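L-fuculose phosphate aldolase (Streptococcus pneumoniae, PDB 4C24) is a zinc-binding class II aldolase of the AraD-like family, built round a mixed beta-sheet flanked by helices and assembled from four copies of the chain. Local coordinates at residues 19-24 against 51-56; 42-47 against 58-63; 83-88 against 141-146; 107-112 against 157-162; 116-121 against 180-185. All coordinates share one frame; numbering follows the deposited sequence.

Contact 1. Residues 19-24 against 51-56; sequences KLVETD and DFFEIK
Val-21 is the bump of this contact, and it enters the notch between the rings of Phe-52 and Phe-53. Its two methyls part there. CG2 meets the edge of the Phe-52 ring, with CD2 at 3.8 Å. CB of Val-21 meets the edge of Phe-53, where CE2 lies 3.7 Å from it, and CG1 lies near the same CE2. The split follows from the valine rotamer: CG1 stands opposite the backbone N (chi1 -174°), and CG2 opposite the carbonyl carbon. Leu-20 and Glu-22 take the two ends of the notch. Leu-20 CD1 comes obliquely to Phe-52 CE2 at 4.3 Å. Glu-22 runs out extended, and its CG lies 3.8 Å from Phe-53 CZ. The contact is apolar packing, with no hydrogen bond between the segments. Segment 51-56 has a bond of its own: Asp-51 OD1 accepts from Phe-53 N in an Asx turn, which shapes the backbone that carries both rings. The helix ends just beyond the contact in a Schellman motif at Asp-24. Phe-53 and Glu-22 form the exposed end. At the buried end, Leu-20 and Phe-52 both rest on Leu-33 of strand 32-37, and Phe-173 of helix 169-192 packs against Leu-20.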
# COMPACT_ATOMS: atom_id res chain seq x y z
N LYS A 19 16.78 -4.12 -4.56
CA LYS A 19 15.60 -3.77 -5.39
C LYS A 19 14.35 -4.46 -4.87
O LYS A 19 13.27 -3.86 -4.84
CB LYS A 19 15.79 -4.10 -6.87
N LEU A 20 14.50 -5.69 -4.42
CA LEU A 20 13.33 -6.41 -3.86
C LEU A 20 12.73 -5.65 -2.66
O LEU A 20 11.52 -5.55 -2.53
CB LEU A 20 13.70 -7.84 -3.46
CG LEU A 20 13.90 -8.86 -4.58
CD1 LEU A 20 14.50 -10.11 -3.97
CD2 LEU A 20 12.59 -9.21 -5.28
N VAL A 21 13.57 -5.07 -1.80
CA VAL A 21 13.08 -4.31 -0.64
C VAL A 21 12.62 -2.91 -1.07
O VAL A 21 11.60 -2.42 -0.62
CB VAL A 21 14.14 -4.18 0.48
CG1 VAL A 21 13.56 -3.51 1.72
CG2 VAL A 21 14.74 -5.54 0.82
N GLU A 22 13.39 -2.27 -1.95
CA GLU A 22 13.09 -0.89 -2.35
C GLU A 22 11.71 -0.80 -3.00
O GLU A 22 10.96 0.15 -2.76
CB GLU A 22 14.17 -0.39 -3.32
CG GLU A 22 15.55 -0.22 -2.68
CD GLU A 22 16.71 -0.04 -3.68
OE1 GLU A 22 16.55 -0.24 -4.90
OE2 GLU A 22 17.82 0.30 -3.22
N THR A 23 11.36 -1.81 -3.78
CA THR A 23 10.06 -1.83 -4.48
C THR A 23 8.97 -2.49 -3.63
O THR A 23 7.84 -2.64 -4.09
CB THR A 23 10.13 -2.55 -5.84
OG1 THR A 23 10.47 -3.92 -5.63
CG2 THR A 23 11.15 -1.91 -6.77
N ASP A 24 9.31 -2.84 -2.41
CA ASP A 24 8.37 -3.45 -1.46
C ASP A 24 7.78 -4.78 -1.92
O ASP A 24 6.68 -5.17 -1.50
CB ASP A 24 7.25 -2.48 -1.07
CG ASP A 24 6.64 -2.83 0.29
OD1 ASP A 24 7.37 -3.33 1.18
OD2 ASP A 24 5.43 -2.59 0.46
N ASP A 51 20.39 -9.29 6.51
CA ASP A 51 19.57 -8.23 5.92
C ASP A 51 20.13 -7.83 4.55
O ASP A 51 21.34 -7.64 4.40
CB ASP A 51 19.57 -7.02 6.86
CG ASP A 51 18.48 -6.00 6.54
OD1 ASP A 51 18.52 -5.38 5.45
OD2 ASP A 51 17.59 -5.80 7.40
N PHE A 52 19.25 -7.72 3.55
CA PHE A 52 19.68 -7.39 2.19
C PHE A 52 20.50 -6.11 2.10
O PHE A 52 21.36 -5.97 1.24
CB PHE A 52 18.49 -7.31 1.22
CG PHE A 52 17.96 -8.65 0.77
CD1 PHE A 52 18.79 -9.77 0.70
CD2 PHE A 52 16.64 -8.79 0.39
CE1 PHE A 52 18.31 -11.00 0.27
CE2 PHE A 52 16.14 -10.01 -0.04
CZ PHE A 52 16.98 -11.12 -0.10
N PHE A 53 20.23 -5.17 3.01
CA PHE A 53 20.92 -3.90 2.99
C PHE A 53 22.28 -3.93 3.69
O PHE A 53 23.01 -2.93 3.70
CB PHE A 53 20.01 -2.80 3.53
CG PHE A 53 19.17 -2.17 2.47
CD1 PHE A 53 19.67 -1.12 1.71
CD2 PHE A 53 17.91 -2.67 2.18
CE1 PHE A 53 18.91 -0.54 0.71
CE2 PHE A 53 17.14 -2.10 1.18
CZ PHE A 53 17.65 -1.04 0.44
N GLU A 54 22.62 -5.09 4.24
CA GLU A 54 23.89 -5.28 4.94
C GLU A 54 24.78 -6.32 4.25
O GLU A 54 25.85 -6.64 4.76
CB GLU A 54 23.63 -5.70 6.39
CG GLU A 54 22.88 -4.65 7.20
CD GLU A 54 23.03 -4.84 8.69
OE1 GLU A 54 22.53 -5.86 9.22
OE2 GLU A 54 23.65 -3.97 9.33
N ILE A 55 24.36 -6.84 3.11
CA ILE A 55 25.15 -7.84 2.39
C ILE A 55 26.32 -7.19 1.63
O ILE A 55 26.12 -6.30 0.80
CB ILE A 55 24.30 -8.71 1.43
CG1 ILE A 55 23.16 -9.38 2.19
CG2 ILE A 55 25.17 -9.76 0.75
CD1 ILE A 55 22.22 -10.15 1.28
N LYS A 56 27.53 -7.67 1.92
CA LYS A 56 28.73 -7.26 1.19
C LYS A 56 29.13 -8.34 0.20
O LYS A 56 28.73 -9.50 0.34
CB LYS A 56 29.89 -7.05 2.16
CG LYS A 56 29.65 -6.00 3.23
CD LYS A 56 30.95 -5.78 3.98
CE LYS A 56 30.72 -5.34 5.41
NZ LYS A 56 31.00 -6.46 6.35

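Contact 2. Residues 42-47 against 58-63; sequences LMAITP and SDIVVM
Ala-44 sets its CB against Ile-60 CG2, 4.0 Å away. Ala-44 and Val-62 project from the same face of the sheet, and Leu-42 CB packs on Val-62 CG1, also at 4.0 Å. Met-43, Ile-45, Val-61 and Met-63 share the other face, which turns toward His-83 and Trp-80 of helix 80-89. There the Met-43 chain leaves straight, with CG opposite the backbone N (chi1 179°), and bends at its last torsion. Its methyl lies beside the Met-63 sulfur in one of two modelled conformers of Met-63. Strands 42-45 and 61-63 are antiparallel neighbours in the mixed sheet of this aldolase fold, their directions 159° apart. Met-43 with Met-63 and Ile-45 with Val-61 are hydrogen-bonded pairs, each held by two backbone bonds. Ala-44 with Val-62 is the non-hydrogen-bonded pair between them, and CA-H...O contacts from both residues add to the ladder. Beyond the strands the packing changes. Pro-47 sets its ring against the Asp-59 carbonyl oxygen, with Pro-47 CB 3.2 Å from Asp-59 O. Asp-59 OD1 makes a salt bridge to Arg-74 NE, and OD2 accepts from Lys-56 N. Ile-60 CD1 touches Thr-46 CG2, while Thr-46 OG1 bonds to Leu-33 N on the adjoining strand.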
# COMPACT_ATOMS: atom_id res chain seq x y z
N LEU A 42 29.46 -22.66 -11.69
CA LEU A 42 29.47 -22.19 -10.32
C LEU A 42 28.20 -21.43 -10.07
O LEU A 42 27.78 -20.62 -10.93
CB LEU A 42 30.65 -21.23 -10.08
CG LEU A 42 32.02 -21.89 -10.13
CD1 LEU A 42 33.09 -20.81 -9.99
CD2 LEU A 42 32.14 -22.95 -9.05
N MET A 43 27.60 -21.65 -8.89
CA MET A 43 26.51 -20.82 -8.43
C MET A 43 27.00 -19.78 -7.41
O MET A 43 27.68 -20.14 -6.46
CB MET A 43 25.39 -21.70 -7.82
CG MET A 43 24.23 -20.88 -7.30
SD MET A 43 22.90 -21.89 -6.60
CE MET A 43 23.61 -22.42 -5.06
N ALA A 44 26.61 -18.52 -7.59
CA ALA A 44 26.81 -17.52 -6.57
C ALA A 44 25.46 -17.24 -5.93
O ALA A 44 24.48 -17.02 -6.63
CB ALA A 44 27.39 -16.25 -7.17
N ILE A 45 25.41 -17.24 -4.61
CA ILE A 45 24.14 -17.12 -3.90
C ILE A 45 24.27 -16.19 -2.70
O ILE A 45 25.34 -16.06 -2.11
CB ILE A 45 23.61 -18.52 -3.53
CG1 ILE A 45 22.17 -18.41 -3.04
CG2 ILE A 45 24.51 -19.21 -2.51
CD1 ILE A 45 21.40 -19.73 -3.05
N THR A 46 23.18 -15.53 -2.33
CA THR A 46 23.17 -14.72 -1.11
C THR A 46 23.35 -15.55 0.15
O THR A 46 23.04 -16.74 0.15
CB THR A 46 21.89 -13.86 -1.07
OG1 THR A 46 20.75 -14.74 -1.24
CG2 THR A 46 21.92 -12.85 -2.20
N PRO A 47 23.86 -14.94 1.23
CA PRO A 47 24.13 -15.67 2.46
C PRO A 47 22.88 -15.80 3.32
O PRO A 47 21.92 -15.03 3.12
CB PRO A 47 25.14 -14.77 3.16
CG PRO A 47 24.66 -13.41 2.77
CD PRO A 47 24.34 -13.54 1.32
N SER A 58 31.79 -9.92 0.01
CA SER A 58 32.43 -11.01 0.72
C SER A 58 31.46 -11.95 1.42
O SER A 58 31.86 -13.02 1.84
CB SER A 58 33.49 -10.49 1.70
OG SER A 58 32.92 -9.69 2.72
N ASP A 59 30.20 -11.54 1.56
CA ASP A 59 29.16 -12.41 2.16
C ASP A 59 28.53 -13.34 1.14
O ASP A 59 27.85 -14.32 1.52
CB ASP A 59 28.02 -11.58 2.76
CG ASP A 59 28.44 -10.78 3.99
OD1 ASP A 59 29.18 -11.30 4.86
OD2 ASP A 59 27.98 -9.61 4.08
N ILE A 60 28.69 -13.03 -0.14
CA ILE A 60 28.18 -13.90 -1.24
C ILE A 60 28.93 -15.21 -1.19
O ILE A 60 30.15 -15.27 -0.98
CB ILE A 60 28.24 -13.26 -2.66
CG1 ILE A 60 27.44 -11.95 -2.69
CG2 ILE A 60 27.78 -14.24 -3.77
CD1 ILE A 60 25.95 -12.11 -2.43
N VAL A 61 28.18 -16.30 -1.33
CA VAL A 61 28.75 -17.62 -1.27
C VAL A 61 28.77 -18.20 -2.67
O VAL A 61 27.79 -18.07 -3.42
CB VAL A 61 27.97 -18.56 -0.31
CG1 VAL A 61 28.58 -19.94 -0.34
CG2 VAL A 61 27.96 -18.02 1.11
N VAL A 62 29.89 -18.83 -3.02
CA VAL A 62 30.02 -19.41 -4.35
C VAL A 62 30.18 -20.91 -4.17
O VAL A 62 30.95 -21.37 -3.33
CB VAL A 62 31.23 -18.83 -5.13
CG1 VAL A 62 31.31 -19.42 -6.53
CG2 VAL A 62 31.06 -17.32 -5.19
N MET A 63 29.41 -21.67 -4.94
CA MET A 63 29.35 -23.10 -4.81
C MET A 63 29.55 -23.77 -6.15
O MET A 63 29.15 -23.23 -7.16
CB MET A 63 27.92 -23.42 -4.41
CG MET A 63 27.77 -24.33 -3.24
SD MET A 63 25.98 -24.30 -3.04
CE MET A 63 25.86 -23.04 -1.77

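Contact 3. Residues 83-88 against 141-146; sequences HLIQYQ and LAVNAA
Helices 83-88 and 141-146 cross at -45°, and their axes come within 9.0 Å. This is close helix-helix packing, consistent with the small side chains of Ala-142 and Ala-146 at the crossing. It joins helix 80-89 to helix 139-149 in the alpha/beta fold of the class II aldolases. Ile-85 is the main apolar contributor. Its CG2 meets the alanine side of the other helix, 3.9 Å from Ala-142 CB and 4.1 Å from Ala-146 CB. The other branch is extended, with CG1 opposite the backbone N (chi1 -160°). It carries Ile-85 CD1 to CG2 of the exposed Val-143, also 3.9 Å away. Gln-86 works differently. Its chain folds at chi2 (-80°), which swings the amide across to Ala-146, where Gln-86 NE2 lies 3.4 Å from Ala-146 CA. No direct hydrogen bond joins the segments. Two waters do so instead, one at each end of the amide. His-83 and Tyr-87 reach Ser-34 OG on strand 32-37. Met-82 of helix 80-89 adds to the packing on Ala-142 and Ala-145. One water donates to Gln-86 OE1 and to the carbonyl of Ala-146. The second accepts from Gln-86 NE2 at 2.7 Å and donates to Ala-142 O.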
# COMPACT_ATOMS: atom_id res chain seq x y z
N HIS A 83 17.79 -23.59 -5.19
CA HIS A 83 18.32 -22.93 -6.37
C HIS A 83 19.17 -23.86 -7.20
O HIS A 83 18.98 -23.99 -8.42
CB HIS A 83 19.24 -21.74 -5.95
CG HIS A 83 18.51 -20.59 -5.33
ND1 HIS A 83 18.48 -19.33 -5.90
CD2 HIS A 83 17.75 -20.51 -4.21
CE1 HIS A 83 17.78 -18.51 -5.13
NE2 HIS A 83 17.29 -19.22 -4.11
N LEU A 84 20.12 -24.54 -6.54
CA LEU A 84 21.07 -25.38 -7.24
C LEU A 84 20.41 -26.48 -8.09
O LEU A 84 20.83 -26.72 -9.22
CB LEU A 84 22.06 -25.97 -6.25
CG LEU A 84 23.27 -26.68 -6.86
CD1 LEU A 84 24.12 -25.73 -7.72
CD2 LEU A 84 24.09 -27.35 -5.77
N ILE A 85 19.36 -27.12 -7.55
CA ILE A 85 18.73 -28.21 -8.30
C ILE A 85 18.08 -27.71 -9.60
O ILE A 85 18.00 -28.44 -10.60
CB ILE A 85 17.73 -28.98 -7.42
CG1 ILE A 85 17.47 -30.36 -8.02
CG2 ILE A 85 16.46 -28.18 -7.15
CD1 ILE A 85 16.53 -31.19 -7.16
N GLN A 86 17.64 -26.45 -9.61
CA GLN A 86 17.16 -25.87 -10.84
C GLN A 86 18.28 -25.80 -11.86
O GLN A 86 18.12 -26.19 -13.00
CB GLN A 86 16.54 -24.49 -10.62
CG GLN A 86 15.40 -24.47 -9.60
CD GLN A 86 14.07 -24.95 -10.19
OE1 GLN A 86 13.91 -25.08 -11.40
NE2 GLN A 86 13.09 -25.14 -9.31
N TYR A 87 19.44 -25.28 -11.45
CA TYR A 87 20.52 -25.17 -12.39
C TYR A 87 21.02 -26.52 -12.90
O TYR A 87 21.47 -26.64 -14.04
CB TYR A 87 21.66 -24.40 -11.77
CG TYR A 87 21.33 -23.00 -11.38
CD1 TYR A 87 20.71 -22.14 -12.28
CD2 TYR A 87 21.59 -22.54 -10.08
CE1 TYR A 87 20.43 -20.82 -11.93
CE2 TYR A 87 21.29 -21.22 -9.71
CZ TYR A 87 20.73 -20.36 -10.63
OH TYR A 87 20.44 -19.06 -10.28
N GLN A 88 20.93 -27.54 -12.04
CA GLN A 88 21.30 -28.91 -12.39
C GLN A 88 20.38 -29.53 -13.41
O GLN A 88 20.79 -30.44 -14.10
CB GLN A 88 21.25 -29.79 -11.14
CG GLN A 88 22.35 -29.53 -10.14
CD GLN A 88 22.17 -30.30 -8.85
OE1 GLN A 88 21.13 -30.94 -8.66
NE2 GLN A 88 23.14 -30.24 -7.96
N LEU A 141 11.79 -29.79 -0.35
CA LEU A 141 11.32 -28.53 -0.93
C LEU A 141 12.00 -28.28 -2.27
O LEU A 141 11.34 -27.93 -3.25
CB LEU A 141 11.49 -27.35 0.01
CG LEU A 141 10.99 -26.03 -0.56
CD1 LEU A 141 9.51 -26.09 -0.90
CD2 LEU A 141 11.28 -24.90 0.41
N ALA A 142 13.32 -28.51 -2.32
CA ALA A 142 14.05 -28.31 -3.56
C ALA A 142 13.50 -29.17 -4.70
O ALA A 142 13.27 -28.69 -5.79
CB ALA A 142 15.54 -28.59 -3.37
N VAL A 143 13.27 -30.45 -4.40
CA VAL A 143 12.73 -31.35 -5.41
C VAL A 143 11.28 -30.97 -5.81
O VAL A 143 10.96 -30.94 -6.99
CB VAL A 143 12.81 -32.82 -4.93
CG1 VAL A 143 11.98 -33.76 -5.82
CG2 VAL A 143 14.26 -33.27 -4.84
N ASN A 144 10.45 -30.66 -4.83
CA ASN A 144 9.06 -30.27 -5.07
C ASN A 144 8.97 -29.04 -5.96
O ASN A 144 8.18 -28.97 -6.89
CB ASN A 144 8.29 -30.05 -3.77
CG ASN A 144 8.10 -31.33 -2.97
OD1 ASN A 144 8.44 -32.44 -3.41
ND2 ASN A 144 7.57 -31.17 -1.76
N ALA A 145 9.86 -28.07 -5.70
CA ALA A 145 9.90 -26.85 -6.49
C ALA A 145 10.40 -27.09 -7.92
O ALA A 145 9.86 -26.53 -8.85
CB ALA A 145 10.80 -25.83 -5.79
N ALA A 146 11.44 -27.92 -8.06
CA ALA A 146 11.94 -28.29 -9.39
C ALA A 146 10.82 -28.89 -10.22
O ALA A 146 10.58 -28.47 -11.32
CB ALA A 146 13.12 -29.24 -9.28
O HOH W 1 12.19 -26.80 -12.83
O HOH W 2 13.92 -26.06 -6.91

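Contact 4. Residues 107-112 against 157-162; sequences LACLRE and LANHGI. With ZN (zinc ion), chain B.
Ala-108 O accepts from Asn-159 N at 3.0 Å. The N-H points well at the oxygen (158°), but the donor stands above the carbonyl plane, 73° out of it. Arg-111 N also gives a weak bond to this oxygen as part of the Schellman motif that ends the helix. Ala-158 CA adds a CA-H...O contact. Small side chains sit against the opposing backbone: Ala-108 CB lies 3.2 Å from Leu-157 O, and Cys-109 SG rests 3.6 Å from Asn-159 CA. The extended Arg-111 chain runs past Ala-158 CB, 4.0 Å from its CG. Further along, His-160 and Gly-161 both face Leu-157 in a classic beta bulge. The His-160 side chain leaves the backbone away from the helix, and its NE2 binds zinc at 2.0 Å. His-98, His-100 and a water complete the zinc site. His-160 O accepts from His-118 of a neighbouring subunit. The bond from Ala-108 holds Asn-159, next in the chain to His-160, which is consistent with the zinc ligand being positioned through its backbone.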
# COMPACT_ATOMS: atom_id res chain seq x y z
N LEU A 107 -1.82 -17.06 -2.47
CA LEU A 107 -2.16 -18.23 -3.28
C LEU A 107 -1.42 -19.47 -2.79
O LEU A 107 -1.98 -20.54 -2.68
CB LEU A 107 -1.90 -17.97 -4.75
CG LEU A 107 -2.87 -16.96 -5.35
CD1 LEU A 107 -2.48 -16.70 -6.80
CD2 LEU A 107 -4.33 -17.52 -5.33
N ALA A 108 -0.14 -19.34 -2.44
CA ALA A 108 0.64 -20.45 -1.94
C ALA A 108 0.06 -21.02 -0.64
O ALA A 108 0.17 -22.21 -0.40
CB ALA A 108 2.07 -19.95 -1.69
N CYS A 109 -0.48 -20.15 0.21
CA CYS A 109 -1.02 -20.61 1.49
C CYS A 109 -2.38 -21.27 1.35
O CYS A 109 -2.77 -22.04 2.22
CB CYS A 109 -1.03 -19.51 2.54
SG CYS A 109 0.64 -18.95 2.97
N LEU A 110 -3.08 -20.92 0.27
CA LEU A 110 -4.32 -21.61 -0.13
C LEU A 110 -3.98 -22.86 -0.89
O LEU A 110 -4.87 -23.70 -1.16
CB LEU A 110 -5.15 -20.70 -1.02
CG LEU A 110 -5.72 -19.46 -0.37
CD1 LEU A 110 -5.98 -18.39 -1.42
CD2 LEU A 110 -6.98 -19.80 0.43
N ARG A 111 -2.72 -23.00 -1.30
CA ARG A 111 -2.29 -24.04 -2.24
C ARG A 111 -3.13 -24.01 -3.54
O ARG A 111 -3.60 -25.05 -4.05
CB ARG A 111 -2.24 -25.41 -1.55
CG ARG A 111 -1.36 -25.38 -0.31
CD ARG A 111 -1.20 -26.73 0.34
NE ARG A 111 -0.41 -26.66 1.55
CZ ARG A 111 -0.03 -27.73 2.25
NH1 ARG A 111 -0.45 -28.94 1.88
NH2 ARG A 111 0.68 -27.60 3.35
N GLU A 112 -3.33 -22.79 -4.06
CA GLU A 112 -4.11 -22.50 -5.24
C GLU A 112 -3.19 -22.01 -6.33
O GLU A 112 -2.36 -21.13 -6.07
CB GLU A 112 -5.15 -21.43 -4.97
CG GLU A 112 -6.35 -21.90 -4.16
CD GLU A 112 -7.46 -22.52 -5.01
OE1 GLU A 112 -7.28 -22.64 -6.25
OE2 GLU A 112 -8.50 -22.87 -4.42
N LEU A 157 5.47 -21.79 -3.72
CA LEU A 157 5.92 -22.74 -2.72
C LEU A 157 4.88 -22.72 -1.61
O LEU A 157 4.65 -21.70 -0.96
CB LEU A 157 7.27 -22.31 -2.16
CG LEU A 157 8.34 -22.11 -3.24
CD1 LEU A 157 9.60 -21.57 -2.57
CD2 LEU A 157 8.60 -23.36 -4.07
N ALA A 158 4.23 -23.87 -1.42
CA ALA A 158 3.11 -23.95 -0.51
C ALA A 158 3.40 -23.37 0.88
O ALA A 158 4.38 -23.73 1.52
CB ALA A 158 2.68 -25.41 -0.39
N ASN A 159 2.56 -22.45 1.34
CA ASN A 159 2.66 -21.90 2.69
C ASN A 159 3.98 -21.17 2.90
O ASN A 159 4.48 -21.10 4.01
CB ASN A 159 2.46 -22.97 3.78
CG ASN A 159 1.10 -23.60 3.69
OD1 ASN A 159 0.11 -23.07 4.19
ND2 ASN A 159 1.05 -24.70 3.04
N HIS A 160 4.50 -20.64 1.80
CA HIS A 160 5.89 -20.14 1.84
C HIS A 160 6.13 -18.92 0.97
O HIS A 160 6.37 -17.83 1.51
CB HIS A 160 6.83 -21.29 1.46
CG HIS A 160 8.28 -20.97 1.62
ND1 HIS A 160 9.23 -21.94 1.82
CD2 HIS A 160 8.94 -19.77 1.62
CE1 HIS A 160 10.43 -21.35 1.91
NE2 HIS A 160 10.27 -20.05 1.79
N GLY A 161 6.07 -19.07 -0.34
CA GLY A 161 6.38 -17.94 -1.21
C GLY A 161 6.48 -18.30 -2.66
O GLY A 161 5.73 -19.13 -3.16
N ILE A 162 7.42 -17.68 -3.36
CA ILE A 162 7.53 -17.84 -4.78
C ILE A 162 9.00 -18.08 -5.13
O ILE A 162 9.90 -17.63 -4.41
CB ILE A 162 7.01 -16.57 -5.52
CG1 ILE A 162 6.90 -16.77 -7.02
CG2 ILE A 162 7.89 -15.36 -5.21
CD1 ILE A 162 6.24 -15.62 -7.75
ZN ZN B . 11.67 -18.62 1.83
O HOH W 3 13.17 -19.57 2.94

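Contact 5. Residues 116-121 against 180-185; sequences ASHYMI and EYCAKI. With SO4 (sulfate ion), chain D; SO4 (sulfate ion), chain C.
Cys-182 SG is packed closely by the turn at 118-121. It lies 3.6 Å from Ile-121 N. Met-120 CB is 4.1 Å and His-118 CB 4.0 Å from Cys-182 SG. Beside the sulfur, Tyr-181 and His-118 make a T-shaped pair: the tyrosine edge points at the imidazole face, planes at 84°. Tyr-181 CE2 sits over the centre of the His-118 ring. The imidazole is fixed at both nitrogens. His-118 ND1 accepts from Met-120 N at 3.0 Å, and NE2 bonds to His-160 O of a neighbouring subunit. The looser part is water-mediated: a water bonds to Ser-117 OG and donates to Cys-182 O. Beyond the contact, extended Lys-184 donates from NZ to two sulfate ions. The 3-10 turn thus packs on helix 169-192 at a subunit interface, where Tyr-181 OH bonds to Thr-101 O and Tyr-119 meets His-160 edge-to-face, both of that neighbouring subunit. Helix 169-192 lies between this turn and helix 103-110, which meets Ala-183. Helix 200-210 packs on the turn through Met-203 and Met-206.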
# COMPACT_ATOMS: atom_id res chain seq x y z
N ALA A 116 -4.32 -17.63 -16.01
CA ALA A 116 -4.18 -16.48 -16.90
C ALA A 116 -5.36 -15.51 -16.87
O ALA A 116 -5.96 -15.22 -17.92
CB ALA A 116 -3.94 -16.96 -18.32
N SER A 117 -5.67 -14.97 -15.69
CA SER A 117 -6.65 -13.89 -15.61
C SER A 117 -6.09 -12.59 -16.17
O SER A 117 -6.84 -11.74 -16.59
CB SER A 117 -7.19 -13.69 -14.18
OG SER A 117 -6.15 -13.75 -13.20
N HIS A 118 -4.76 -12.45 -16.14
CA HIS A 118 -4.09 -11.35 -16.82
C HIS A 118 -3.07 -11.92 -17.77
O HIS A 118 -2.35 -12.87 -17.42
CB HIS A 118 -3.40 -10.45 -15.81
CG HIS A 118 -3.01 -9.13 -16.39
ND1 HIS A 118 -1.90 -8.98 -17.20
CD2 HIS A 118 -3.62 -7.92 -16.34
CE1 HIS A 118 -1.83 -7.72 -17.59
NE2 HIS A 118 -2.86 -7.05 -17.10
N TYR A 119 -2.99 -11.35 -18.97
CA TYR A 119 -2.10 -11.90 -20.01
C TYR A 119 -0.61 -11.86 -19.66
O TYR A 119 0.16 -12.65 -20.20
CB TYR A 119 -2.35 -11.25 -21.36
CG TYR A 119 -1.68 -9.93 -21.56
CD1 TYR A 119 -0.39 -9.88 -22.06
CD2 TYR A 119 -2.33 -8.73 -21.25
CE1 TYR A 119 0.25 -8.67 -22.25
CE2 TYR A 119 -1.67 -7.51 -21.43
CZ TYR A 119 -0.39 -7.51 -21.95
OH TYR A 119 0.26 -6.30 -22.12
N MET A 120 -0.23 -10.97 -18.75
CA MET A 120 1.20 -10.82 -18.41
C MET A 120 1.81 -12.02 -17.72
O MET A 120 3.04 -12.13 -17.59
CB MET A 120 1.42 -9.55 -17.59
CG MET A 120 1.39 -8.30 -18.43
SD MET A 120 2.67 -8.22 -19.70
CE MET A 120 4.13 -8.56 -18.74
N ILE A 121 0.99 -12.95 -17.27
CA ILE A 121 1.51 -14.15 -16.65
C ILE A 121 2.37 -14.93 -17.64
O ILE A 121 3.15 -15.76 -17.24
CB ILE A 121 0.39 -15.02 -16.01
CG1 ILE A 121 1.00 -15.96 -14.96
CG2 ILE A 121 -0.47 -15.74 -17.07
CD1 ILE A 121 1.86 -15.25 -13.93
N GLU A 180 3.81 -11.50 -9.05
CA GLU A 180 3.16 -10.93 -7.87
C GLU A 180 1.96 -10.04 -8.31
O GLU A 180 0.87 -10.10 -7.69
CB GLU A 180 4.18 -10.17 -7.01
CG GLU A 180 3.56 -9.38 -5.84
CD GLU A 180 2.67 -10.18 -4.88
OE1 GLU A 180 2.91 -11.38 -4.72
OE2 GLU A 180 1.81 -9.58 -4.20
N TYR A 181 2.13 -9.26 -9.38
CA TYR A 181 1.07 -8.40 -9.85
C TYR A 181 -0.12 -9.25 -10.30
O TYR A 181 -1.26 -8.94 -9.95
CB TYR A 181 1.59 -7.53 -11.00
CG TYR A 181 0.54 -6.74 -11.72
CD1 TYR A 181 0.08 -5.54 -11.22
CD2 TYR A 181 0.02 -7.20 -12.94
CE1 TYR A 181 -0.89 -4.81 -11.89
CE2 TYR A 181 -0.95 -6.48 -13.62
CZ TYR A 181 -1.40 -5.28 -13.10
OH TYR A 181 -2.37 -4.57 -13.77
N CYS A 182 0.17 -10.28 -11.08
CA CYS A 182 -0.89 -11.16 -11.59
C CYS A 182 -1.58 -11.84 -10.43
O CYS A 182 -2.83 -11.99 -10.46
CB CYS A 182 -0.35 -12.19 -12.57
SG CYS A 182 0.08 -11.46 -14.16
N ALA A 183 -0.82 -12.28 -9.43
CA ALA A 183 -1.44 -12.94 -8.26
C ALA A 183 -2.39 -11.99 -7.58
O ALA A 183 -3.48 -12.36 -7.14
CB ALA A 183 -0.38 -13.45 -7.29
N LYS A 184 -1.95 -10.75 -7.41
CA LYS A 184 -2.76 -9.72 -6.79
C LYS A 184 -4.05 -9.47 -7.58
O LYS A 184 -5.12 -9.44 -6.99
CB LYS A 184 -1.93 -8.43 -6.60
CG LYS A 184 -2.75 -7.36 -5.88
CD LYS A 184 -1.87 -6.16 -5.57
CE LYS A 184 -2.65 -5.09 -4.84
NZ LYS A 184 -1.69 -4.01 -4.43
N ILE A 185 -3.94 -9.29 -8.89
CA ILE A 185 -5.11 -9.05 -9.73
C ILE A 185 -6.07 -10.23 -9.56
O ILE A 185 -7.28 -10.02 -9.40
CB ILE A 185 -4.74 -8.87 -11.21
CG1 ILE A 185 -3.89 -7.59 -11.42
CG2 ILE A 185 -5.97 -8.87 -12.12
CD1 ILE A 185 -4.57 -6.33 -10.98
S SO4 D . 0.52 -5.10 -1.33
O1 SO4 D . 1.59 -6.00 -0.86
O2 SO4 D . 1.06 -3.72 -1.27
O3 SO4 D . 0.21 -5.48 -2.71
O4 SO4 D . -0.67 -5.25 -0.45
S SO4 C . -2.99 -0.50 -4.34
O1 SO4 C . -2.48 -0.71 -5.71
O2 SO4 C . -1.92 0.20 -3.59
O3 SO4 C . -4.18 0.36 -4.46
O4 SO4 C . -3.32 -1.80 -3.73
O HOH W 4 -4.19 -12.12 -12.94

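Contacts 2, 4 and 5 are buried, while contacts 1 and 3 are partly buried, each with an exposed part. Contact 2 is a sheet ladder of backbone bonds, and contact 4 reaches the same sheet. Contact 1 has no bonds across it and relies on aromatic and aliphatic packing. Contact 3 joins two helices by alanine packing and waters. Contacts 1 and 2 touch through Ile-55, which packs on Pro-47 and Ile-60. Contacts 2 and 3 meet where Met-43 touches Tyr-87 and His-83. Contact 3 reaches contact 4 through Ala-145 on Leu-157, and contact 4 reaches contact 5 through Leu-107 on Ala-183. Contacts 4 and 5 both lie at subunit interfaces; contacts 1 to 3 touch no other chain of the assembly.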